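Local coordinates for protein NADP-dependent 2-hydroxyacid dehydrogenase (Rhizobium etli, PDB 4XCV) that probably catalyses the NADPH-dependent interconversion of 2-oxoacids and D-2-hydroxyacids, binding the dinucleotide between its two domains, at residues Asp122-Gln125 with Arg126-Glu129; Asp243-Ser246 with Ala247-Gly251; Gln300-Arg303 with Phe304-Glu308; Glu214-Lys217 with Lys218-Arg221. All blocks are in the same frame, centred on the assembly; numbering follows the deposited sequence. Where two conformers were deposited one is given.

Contact 1. Residues Asp122-Gln125 with Arg126-Glu129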
loop_
_atom_site.group_PDB
_atom_site.type_symbol
_atom_site.label_atom_id
_atom_site.label_comp_id
_atom_site.label_asym_id
_atom_site.label_seq_id
_atom_site.Cartn_x
_atom_site.Cartn_y
_atom_site.Cartn_z
ATOM N N ASP A 122 -13.333 7.658 -0.689
ATOM C CA ASP A 122 -14.205 7.053 -1.661
ATOM C C ASP A 122 -15.660 7.483 -1.490
ATOM O O ASP A 122 -16.347 7.720 -2.473
ATOM C CB ASP A 122 -14.002 5.556 -1.650
ATOM C CG ASP A 122 -14.746 4.901 -2.712
ATOM O OD1 ASP A 122 -14.344 5.050 -3.905
ATOM O OD2 ASP A 122 -15.761 4.280 -2.379
ATOM N N SER A 123 -16.108 7.620 -0.243
ATOM C CA SER A 123 -17.448 8.118 0.012
ATOM C C SER A 123 -17.659 9.512 -0.562
ATOM O O SER A 123 -18.680 9.808 -1.205
ATOM C CB SER A 123 -17.710 8.091 1.516
ATOM O OG SER A 123 -19.002 8.601 1.834
ATOM N N HIS A 124 -16.716 10.401 -0.338
ATOM C CA HIS A 124 -16.816 11.752 -0.900
ATOM C C HIS A 124 -16.712 11.757 -2.432
ATOM O O HIS A 124 -17.430 12.485 -3.086
ATOM C CB HIS A 124 -15.769 12.662 -0.286
ATOM C CG HIS A 124 -15.997 12.949 1.157
ATOM N ND1 HIS A 124 -17.136 13.568 1.616
ATOM C CD2 HIS A 124 -15.195 12.783 2.235
ATOM C CE1 HIS A 124 -17.056 13.699 2.931
ATOM N NE2 HIS A 124 -15.865 13.278 3.313
ATOM N N GLN A 125 -15.820 10.932 -2.987
ATOM C CA GLN A 125 -15.655 10.874 -4.439
ATOM C C GLN A 125 -16.976 10.477 -5.107
ATOM O O GLN A 125 -17.399 11.103 -6.093
ATOM C CB GLN A 125 -14.545 9.912 -4.836
ATOM C CG GLN A 125 -14.352 9.883 -6.339
ATOM C CD GLN A 125 -13.301 8.927 -6.812
ATOM O OE1 GLN A 125 -12.433 8.506 -6.048
ATOM N NE2 GLN A 125 -13.377 8.557 -8.044
ATOM N N ARG A 126 -17.678 9.510 -4.532
ATOM C CA ARG A 126 -18.934 9.042 -5.123
ATOM C C ARG A 126 -20.027 10.106 -5.099
ATOM O O ARG A 126 -21.013 10.003 -5.843
ATOM C CB ARG A 126 -19.408 7.793 -4.390
ATOM C CG ARG A 126 -18.531 6.600 -4.679
ATOM C CD ARG A 126 -18.879 5.403 -3.815
ATOM N NE ARG A 126 -18.000 4.286 -4.157
ATOM C CZ ARG A 126 -18.189 3.434 -5.158
ATOM N NH1 ARG A 126 -19.297 3.500 -5.894
ATOM N NH2 ARG A 126 -17.301 2.457 -5.382
ATOM N N ARG A 127 -19.874 11.087 -4.216
ATOM C CA ARG A 127 -20.799 12.189 -4.062
ATOM C C ARG A 127 -20.306 13.451 -4.691
ATOM O O ARG A 127 -20.947 14.495 -4.542
ATOM C CB ARG A 127 -21.065 12.413 -2.569
ATOM C CG ARG A 127 -21.816 11.225 -2.017
ATOM C CD ARG A 127 -22.261 11.339 -0.578
ATOM N NE ARG A 127 -21.119 11.129 0.262
ATOM C CZ ARG A 127 -21.152 11.126 1.599
ATOM N NH1 ARG A 127 -22.294 11.307 2.231
ATOM N NH2 ARG A 127 -20.036 10.957 2.280
ATOM N N ARG A 128 -19.226 13.372 -5.470
ATOM C CA ARG A 128 -18.635 14.536 -6.125
ATOM C C ARG A 128 -18.304 15.644 -5.161
ATOM O O ARG A 128 -18.492 16.824 -5.453
ATOM C CB ARG A 128 -19.521 15.046 -7.277
ATOM C CG ARG A 128 -19.825 13.991 -8.310
ATOM C CD ARG A 128 -20.787 14.481 -9.379
ATOM N NE ARG A 128 -20.869 13.528 -10.471
ATOM C CZ ARG A 128 -20.104 13.574 -11.577
ATOM N NH1 ARG A 128 -19.245 14.586 -11.797
ATOM N NH2 ARG A 128 -20.213 12.607 -12.498
ATOM N N GLU A 129 -17.785 15.243 -3.996
ATOM C CA GLU A 129 -17.412 16.172 -2.913
ATOM C C GLU A 129 -15.895 16.259 -2.763
ATOM O O GLU A 129 -15.247 15.257 -2.559
ATOM C CB GLU A 129 -18.029 15.667 -1.604
ATOM C CG GLU A 129 -19.546 15.788 -1.556
ATOM C CD GLU A 129 -20.216 15.028 -0.388
ATOM O OE1 GLU A 129 -19.600 14.206 0.386
ATOM O OE2 GLU A 129 -21.455 15.244 -0.257
#
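His124 and Glu129 are joined by a His-carboxylate hydrogen bond at the C-terminal end of helix 118-126. ND1 of His124 donates to OE1 of Glu129 over 2.8 Å. The oxygen lies in the ring plane and is met on its anti side. The main chain turns here in a Schellman motif, with Arg128 at positive phi. Glu129 N donates to His124 O (2.9 Å) and Arg128 N to Gln125 O (3.0 Å). His124 O also takes the N-H of Arg127, which arrives from the opposite face of the carbonyl. Arg127 folds back through a bend at chi3 (-76°), and its NE donates to Ser123 O at 3.1 Å from above the carbonyl plane. OE1 of Glu129 sits over one face of that guanidinium, a contact of charges alone. In the conformer given, Arg126 NE forms a salt bridge with Asp122 OD2 (2.9 Å), almost exactly in the guanidinium plane. The same two side chains pair reciprocally with Arg126 and Asp122 of the second subunit. Arg128 reaches Glu274, Ser270 and Thr268 of that subunit, and the Gln125 amide finds its strongest polar partner in its Ile280. Hydrogen bonds thus satisfy the last carbonyls of the helix, while charged side chains pair within the turn and across the dimer.

Contact 2. Residues Asp243-Ser246 with Ala247-Gly251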
loop_
_atom_site.group_PDB
_atom_site.type_symbol
_atom_site.label_atom_id
_atom_site.label_comp_id
_atom_site.label_asym_id
_atom_site.label_seq_id
_atom_site.Cartn_x
_atom_site.Cartn_y
_atom_site.Cartn_z
ATOM N N ASP A 243 -19.310 -9.708 16.932
ATOM C CA ASP A 243 -18.597 -8.799 17.801
ATOM C C ASP A 243 -17.864 -7.731 16.996
ATOM O O ASP A 243 -17.714 -6.613 17.474
ATOM C CB ASP A 243 -17.581 -9.522 18.687
ATOM C CG ASP A 243 -18.204 -10.426 19.733
ATOM O OD1 ASP A 243 -19.464 -10.461 19.893
ATOM O OD2 ASP A 243 -17.401 -11.108 20.440
ATOM N N ILE A 244 -17.386 -8.072 15.799
ATOM C CA ILE A 244 -16.820 -7.052 14.905
ATOM C C ILE A 244 -17.914 -6.024 14.585
ATOM O O ILE A 244 -17.704 -4.843 14.677
ATOM C CB ILE A 244 -16.250 -7.649 13.611
ATOM C CG1 ILE A 244 -15.148 -8.670 13.899
ATOM C CG2 ILE A 244 -15.801 -6.515 12.701
ATOM C CD1 ILE A 244 -14.791 -9.474 12.693
ATOM N N VAL A 245 -19.099 -6.498 14.196
ATOM C CA VAL A 245 -20.191 -5.612 13.865
ATOM C C VAL A 245 -20.513 -4.679 15.054
ATOM O O VAL A 245 -20.627 -3.473 14.892
ATOM C CB VAL A 245 -21.446 -6.402 13.450
ATOM C CG1 VAL A 245 -22.640 -5.489 13.183
ATOM C CG2 VAL A 245 -21.172 -7.244 12.208
ATOM N N SER A 246 -20.694 -5.237 16.243
ATOM C CA SER A 246 -21.007 -4.419 17.406
ATOM C C SER A 246 -19.912 -3.423 17.720
ATOM O O SER A 246 -20.196 -2.290 18.075
ATOM C CB SER A 246 -21.293 -5.322 18.610
ATOM O OG SER A 246 -22.508 -6.059 18.413
ATOM N N ALA A 247 -18.660 -3.875 17.608
ATOM C CA ALA A 247 -17.514 -3.003 17.940
ATOM C C ALA A 247 -17.425 -1.831 16.973
ATOM O O ALA A 247 -17.119 -0.687 17.398
ATOM C CB ALA A 247 -16.224 -3.801 17.967
ATOM N N VAL A 248 -17.686 -2.062 15.681
ATOM C CA VAL A 248 -17.673 -0.947 14.734
ATOM C C VAL A 248 -18.842 -0.010 14.986
ATOM O O VAL A 248 -18.684 1.196 15.001
ATOM C CB VAL A 248 -17.667 -1.428 13.269
ATOM C CG1 VAL A 248 -17.833 -0.265 12.317
ATOM C CG2 VAL A 248 -16.370 -2.147 12.971
ATOM N N ARG A 249 -20.028 -0.546 15.228
ATOM C CA ARG A 249 -21.175 0.310 15.454
ATOM C C ARG A 249 -21.011 1.136 16.713
ATOM O O ARG A 249 -21.481 2.292 16.769
ATOM C CB ARG A 249 -22.428 -0.539 15.578
ATOM C CG ARG A 249 -22.860 -1.147 14.277
ATOM C CD ARG A 249 -23.995 -2.121 14.522
ATOM N NE ARG A 249 -25.109 -1.556 15.266
ATOM C CZ ARG A 249 -26.146 -0.895 14.739
ATOM N NH1 ARG A 249 -26.195 -0.627 13.442
ATOM N NH2 ARG A 249 -27.115 -0.472 15.525
ATOM N N GLU A 250 -20.428 0.582 17.763
ATOM C CA GLU A 250 -20.298 1.336 18.975
ATOM C C GLU A 250 -19.058 2.205 19.064
ATOM O O GLU A 250 -18.903 2.986 20.007
ATOM C CB GLU A 250 -20.568 0.485 20.208
ATOM C CG GLU A 250 -19.617 -0.577 20.649
ATOM C CD GLU A 250 -20.275 -1.355 21.795
ATOM O OE1 GLU A 250 -20.939 -2.381 21.538
ATOM O OE2 GLU A 250 -20.201 -0.892 22.949
ATOM N N GLY A 251 -18.177 2.074 18.075
ATOM C CA GLY A 251 -16.976 2.909 18.020
ATOM C C GLY A 251 -15.781 2.313 18.730
ATOM O O GLY A 251 -14.739 2.974 18.847
#
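Arg249 sets CG anti to its carbonyl carbon (chi1 -71°) and keeps chi2 extended (172°), which lays CD beside the CG1 branch of Val245. The bend at chi3 then turns NE and the guanidinium. The Val245 branch is itself anti to the backbone N. The two side chains run side by side in the same direction, with Val245 CG1 and Arg249 CD 3.9 Å apart. Glu250 holds CG between its backbone N and carbonyl carbon (chi1 71°). Its CG therefore lies 3.1 Å from Ser246 O, a close contact over the last turn. Ile244 and Val248 meet through their CG2 methyls at 4.4 Å. Regular i to i+4 bonds carry the backbone: Val248 N donates to Ile244 O (3.0 Å), and Arg249 N to Val245 O (3.0 Å). Gly251 then takes a positive phi and ends the helix in a Schellman motif, its N bonded to Val248 O at 3.2 Å. OG of Ser246 turns back to Thr242 O, and OD2 of Asp243 accepts from Ser213 N. The segment belongs to the beta-alpha-beta unit of strand 229-232, helix 241-250 and strand 255-258, part of the Rossmann-type domain. Asp243, Ile244 and Ala247 pack against Phe216 of helix 213-216, while Val245 and Val248 touch Leu272 and Leu275.

Contact 3. Residues Gln300-Arg303 with Phe304-Glu308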
loop_
_atom_site.group_PDB
_atom_site.type_symbol
_atom_site.label_atom_id
_atom_site.label_comp_id
_atom_site.label_asym_id
_atom_site.label_seq_id
_atom_site.Cartn_x
_atom_site.Cartn_y
_atom_site.Cartn_z
ATOM N N GLN A 300 9.248 -31.294 -2.476
ATOM C CA GLN A 300 9.460 -31.976 -1.193
ATOM C C GLN A 300 9.725 -33.449 -1.343
ATOM O O GLN A 300 10.516 -34.037 -0.606
ATOM C CB GLN A 300 8.301 -31.682 -0.223
ATOM C CG GLN A 300 8.201 -30.203 0.131
ATOM C CD GLN A 300 9.423 -29.673 0.845
ATOM O OE1 GLN A 300 10.027 -30.360 1.661
ATOM N NE2 GLN A 300 9.828 -28.479 0.504
ATOM N N ILE A 301 9.053 -34.075 -2.319
ATOM C CA ILE A 301 9.344 -35.491 -2.633
ATOM C C ILE A 301 10.793 -35.614 -3.070
ATOM O O ILE A 301 11.460 -36.584 -2.640
ATOM C CB ILE A 301 8.363 -35.995 -3.710
ATOM C CG1 ILE A 301 6.999 -36.198 -3.097
ATOM C CG2 ILE A 301 8.850 -37.319 -4.323
ATOM C CD1 ILE A 301 5.883 -36.493 -4.107
ATOM N N ALA A 302 11.268 -34.689 -3.922
ATOM C CA ALA A 302 12.667 -34.776 -4.390
ATOM C C ALA A 302 13.616 -34.688 -3.198
ATOM O O ALA A 302 14.560 -35.469 -3.113
ATOM C CB ALA A 302 12.967 -33.687 -5.399
ATOM N N ARG A 303 13.372 -33.752 -2.287
ATOM C CA ARG A 303 14.226 -33.651 -1.092
ATOM C C ARG A 303 14.176 -34.945 -0.313
ATOM O O ARG A 303 15.210 -35.491 0.076
ATOM C CB ARG A 303 13.743 -32.543 -0.188
ATOM C CG ARG A 303 14.018 -31.163 -0.719
ATOM C CD ARG A 303 13.423 -30.100 0.183
ATOM N NE ARG A 303 14.013 -30.155 1.515
ATOM C CZ ARG A 303 15.127 -29.547 1.860
ATOM N NH1 ARG A 303 15.827 -28.795 0.998
ATOM N NH2 ARG A 303 15.637 -29.746 3.093
ATOM N N PHE A 304 12.967 -35.441 -0.084
ATOM C CA PHE A 304 12.782 -36.680 0.710
ATOM C C PHE A 304 13.533 -37.872 0.091
ATOM O O PHE A 304 14.197 -38.647 0.796
ATOM C CB PHE A 304 11.299 -37.002 0.825
ATOM C CG PHE A 304 10.959 -38.086 1.818
ATOM C CD1 PHE A 304 10.970 -37.853 3.180
ATOM C CD2 PHE A 304 10.539 -39.306 1.381
ATOM C CE1 PHE A 304 10.612 -38.848 4.073
ATOM C CE2 PHE A 304 10.149 -40.301 2.279
ATOM C CZ PHE A 304 10.180 -40.065 3.610
ATOM N N GLU A 305 13.490 -37.967 -1.230
ATOM C CA GLU A 305 14.125 -39.067 -1.985
ATOM C C GLU A 305 15.652 -38.911 -2.110
ATOM O O GLU A 305 16.365 -39.896 -2.396
ATOM C CB GLU A 305 13.428 -39.260 -3.321
ATOM C CG GLU A 305 11.997 -39.781 -3.071
ATOM C CD GLU A 305 11.172 -40.069 -4.299
ATOM O OE1 GLU A 305 11.574 -39.708 -5.428
ATOM O OE2 GLU A 305 10.060 -40.601 -4.068
ATOM N N ARG A 306 16.180 -37.694 -1.857
ATOM C CA ARG A 306 17.653 -37.495 -1.695
ATOM C C ARG A 306 18.066 -37.692 -0.229
ATOM O O ARG A 306 19.261 -37.568 0.109
ATOM C CB ARG A 306 18.081 -36.091 -2.246
ATOM C CG ARG A 306 17.984 -35.889 -3.761
ATOM C CD ARG A 306 18.798 -34.681 -4.324
ATOM N NE ARG A 306 18.404 -33.525 -3.595
ATOM C CZ ARG A 306 17.407 -32.721 -3.941
ATOM N NH1 ARG A 306 16.875 -32.748 -5.169
ATOM N NH2 ARG A 306 17.016 -31.811 -3.060
ATOM N N GLY A 307 17.132 -38.004 0.675
ATOM C CA GLY A 307 17.428 -38.193 2.100
ATOM C C GLY A 307 17.503 -36.930 2.927
ATOM O O GLY A 307 17.929 -36.977 4.119
ATOM N N GLU A 308 17.093 -35.811 2.327
ATOM C CA GLU A 308 17.066 -34.548 3.018
ATOM C C GLU A 308 15.798 -34.348 3.814
ATOM O O GLU A 308 14.780 -34.986 3.537
ATOM C CB GLU A 308 17.207 -33.428 1.978
ATOM C CG GLU A 308 18.568 -33.493 1.304
ATOM C CD GLU A 308 18.765 -32.395 0.271
ATOM O OE1 GLU A 308 17.753 -31.917 -0.285
ATOM O OE2 GLU A 308 19.936 -31.937 0.136
#
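Arg303 and Glu308 meet where helix 292-305 ends in a Schellman motif: Gly307 has positive phi, its N bonds to Phe304 O, and Glu308 N donates to Arg303 O (3.0 Å). Three charged side chains gather over this turn. OE1 of Glu308 receives a hydrogen bond from NH2 of Arg306 at 2.9 Å. The oxygen lies in the guanidinium plane, but the donor stands above the carboxylate plane. The same OE1 sits over one face of the Arg303 guanidinium, toward its rim. Its distance to Arg303 NH1 is 3.9 Å, a long salt bridge with no N-H aimed at it. The Arg303 and Arg306 planes are turned 86° apart, and one carboxylate oxygen serves both. Arg303 bends at chi3 (62°), and its NH2 also donates to Pro309 O. The Arg306 guanidinium folds back over the helix, one face above Ala302 O. On another side of the helix, the extended Glu305 runs beside Ile301, with OE2 3.5 Å from Ile301 CG2. That carboxylate is held by Arg5, Arg30 and Tyr50. Gln300 bonds through OE1 to Gln311 N in the segment that follows the helix. The inner side of the helix packs on strand 69-72 of the five-stranded parallel sheet: Gln300 and Ile301 touch Phe71, and Phe304 touches Val69.

Contact 4. Residues Glu214-Lys217 with Lys218-Arg221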
loop_
_atom_site.group_PDB
_atom_site.type_symbol
_atom_site.label_atom_id
_atom_site.label_comp_id
_atom_site.label_asym_id
_atom_site.label_seq_id
_atom_site.Cartn_x
_atom_site.Cartn_y
_atom_site.Cartn_z
ATOM N N GLU A 214 -14.123 -8.773 23.877
ATOM C CA GLU A 214 -13.169 -8.505 24.941
ATOM C C GLU A 214 -11.789 -8.092 24.371
ATOM O O GLU A 214 -11.140 -7.164 24.889
ATOM C CB GLU A 214 -12.985 -9.768 25.778
ATOM C CG GLU A 214 -12.055 -9.598 26.971
ATOM C CD GLU A 214 -11.786 -10.906 27.733
ATOM O OE1 GLU A 214 -12.618 -11.843 27.648
ATOM O OE2 GLU A 214 -10.750 -10.987 28.451
ATOM N N LEU A 215 -11.338 -8.798 23.332
ATOM C CA LEU A 215 -10.065 -8.453 22.707
ATOM C C LEU A 215 -10.119 -7.046 22.094
ATOM O O LEU A 215 -9.207 -6.249 22.252
ATOM C CB LEU A 215 -9.697 -9.511 21.676
ATOM C CG LEU A 215 -8.379 -9.298 20.946
ATOM C CD1 LEU A 215 -7.693 -10.629 20.691
ATOM C CD2 LEU A 215 -8.548 -8.526 19.660
ATOM N N PHE A 216 -11.201 -6.722 21.382
ATOM C CA PHE A 216 -11.267 -5.426 20.706
ATOM C C PHE A 216 -11.243 -4.259 21.682
ATOM O O PHE A 216 -10.657 -3.217 21.405
ATOM C CB PHE A 216 -12.511 -5.304 19.818
ATOM C CG PHE A 216 -12.608 -6.366 18.736
ATOM C CD1 PHE A 216 -11.505 -6.771 18.021
ATOM C CD2 PHE A 216 -13.818 -6.961 18.463
ATOM C CE1 PHE A 216 -11.615 -7.748 17.055
ATOM C CE2 PHE A 216 -13.938 -7.937 17.511
ATOM C CZ PHE A 216 -12.819 -8.333 16.801
ATOM N N LYS A 217 -11.855 -4.479 22.847
ATOM C CA LYS A 217 -11.852 -3.454 23.908
ATOM C C LYS A 217 -10.484 -3.234 24.534
ATOM O O LYS A 217 -10.324 -2.260 25.296
ATOM C CB LYS A 217 -12.887 -3.787 24.981
ATOM C CG LYS A 217 -14.329 -3.587 24.536
ATOM C CD LYS A 217 -15.283 -4.148 25.557
ATOM C CE LYS A 217 -16.649 -4.402 24.968
ATOM N NZ LYS A 217 -17.174 -3.290 24.139
ATOM N N LYS A 218 -9.511 -4.122 24.258
ATOM C CA LYS A 218 -8.136 -3.964 24.777
ATOM C C LYS A 218 -7.197 -3.218 23.832
ATOM O O LYS A 218 -6.116 -2.800 24.232
ATOM C CB LYS A 218 -7.563 -5.328 25.110
ATOM C CG LYS A 218 -8.220 -5.922 26.346
ATOM C CD LYS A 218 -7.664 -7.306 26.597
ATOM C CE LYS A 218 -8.276 -8.003 27.780
ATOM N NZ LYS A 218 -7.966 -9.454 27.588
ATOM N N LEU A 219 -7.612 -2.992 22.596
ATOM C CA LEU A 219 -6.773 -2.268 21.638
ATOM C C LEU A 219 -6.634 -0.821 22.044
ATOM O O LEU A 219 -7.461 -0.276 22.798
ATOM C CB LEU A 219 -7.385 -2.359 20.239
ATOM C CG LEU A 219 -7.264 -3.751 19.614
ATOM C CD1 LEU A 219 -8.141 -3.878 18.365
ATOM C CD2 LEU A 219 -5.823 -4.093 19.290
ATOM N N ARG A 220 -5.589 -0.176 21.544
ATOM C CA ARG A 220 -5.291 1.173 21.955
ATOM C C ARG A 220 -6.453 2.135 21.597
ATOM O O ARG A 220 -6.856 2.193 20.414
ATOM C CB ARG A 220 -3.961 1.648 21.380
ATOM C CG ARG A 220 -3.634 3.040 21.861
ATOM C CD ARG A 220 -2.162 3.340 21.972
ATOM N NE ARG A 220 -1.469 3.297 20.701
ATOM C CZ ARG A 220 -0.150 3.378 20.595
ATOM N NH1 ARG A 220 0.594 3.507 21.701
ATOM N NH2 ARG A 220 0.442 3.331 19.407
ATOM N N ARG A 221 -6.928 2.897 22.601
ATOM C CA ARG A 221 -8.079 3.830 22.412
ATOM C C ARG A 221 -7.648 5.280 22.162
ATOM O O ARG A 221 -8.483 6.095 21.725
ATOM C CB ARG A 221 -9.004 3.803 23.617
ATOM C CG ARG A 221 -9.777 2.509 23.744
ATOM C CD ARG A 221 -10.377 2.352 25.120
ATOM N NE ARG A 221 -11.018 1.043 25.198
ATOM C CZ ARG A 221 -11.957 0.694 26.063
ATOM N NH1 ARG A 221 -12.417 1.559 26.974
ATOM N NH2 ARG A 221 -12.446 -0.528 26.002
HETATM O O HOH W 1 -10.231 -0.683 22.415
HETATM O O HOH W 2 -8.213 -0.213 25.702
#
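Phe216 and Leu219 are joined by a backbone bond, Leu219 N to Phe216 O (3.3 Å), which closes a type I beta turn after helix 213-216 in the Rossmann-type coenzyme-binding domain. One residue earlier, Lys218 N donates to Leu215 O (2.9 Å). Both are i to i+3 bonds.

One salt bridge links Glu214 to Lys218, four residues on. The two side chains lie side by side and point the same way, both with extended chains. Lys218 NZ meets Glu214 OE2 at 3.3 Å, on the anti side of that oxygen and tilted out of the carboxylate plane. The ammonium has a second anionic partner in Asp188, so it is shared between two acids.

The apolar contacts face inward. Leu219 CD1 lies at the edge of the Phe216 ring, 4.5 Å from Phe216 CD1. Leu215 and Leu219 both rest on Leu191 of helix 187-192 and on Leu197 of strand 196-199. The Phe216 ring also meets Phe230 of strand 229-232, with the two planes about 55° apart.

The remaining polar contacts gather round the carbonyls. The Arg221 chain runs extended from CG to NE and brings the guanidinium back to Lys217 O. NH2 of Arg221 makes a weak bond to Lys217 O at 2.8 Å and lies 3.4 Å from Lys217 CB. Two waters link the carbonyls. One donates to Lys217 O and Leu219 O. The other donates to Phe216 O and Leu219 O, each over 2.8 Å.

How the contacts relate
All four contacts lie at or near the C-terminal end of a helix, but in different places. Contact 1 is a surface contact, tied to the second subunit by charged side chains. Contacts 2, 3 and 4 are partly buried. Contacts 2 and 4 pack against each other, helix 213-216 on helix 241-250. Contact 3 lies on the opposite side of the chain's centre from contact 2, the centres of the two contacts about 50 Å apart. Schellman motifs end the helices in contacts 1, 2 and 3, whereas contact 4 uses a type I turn and waters. Salt bridges mark contacts 1, 3 and 4; contact 2 relies on backbone bonds and apolar packing.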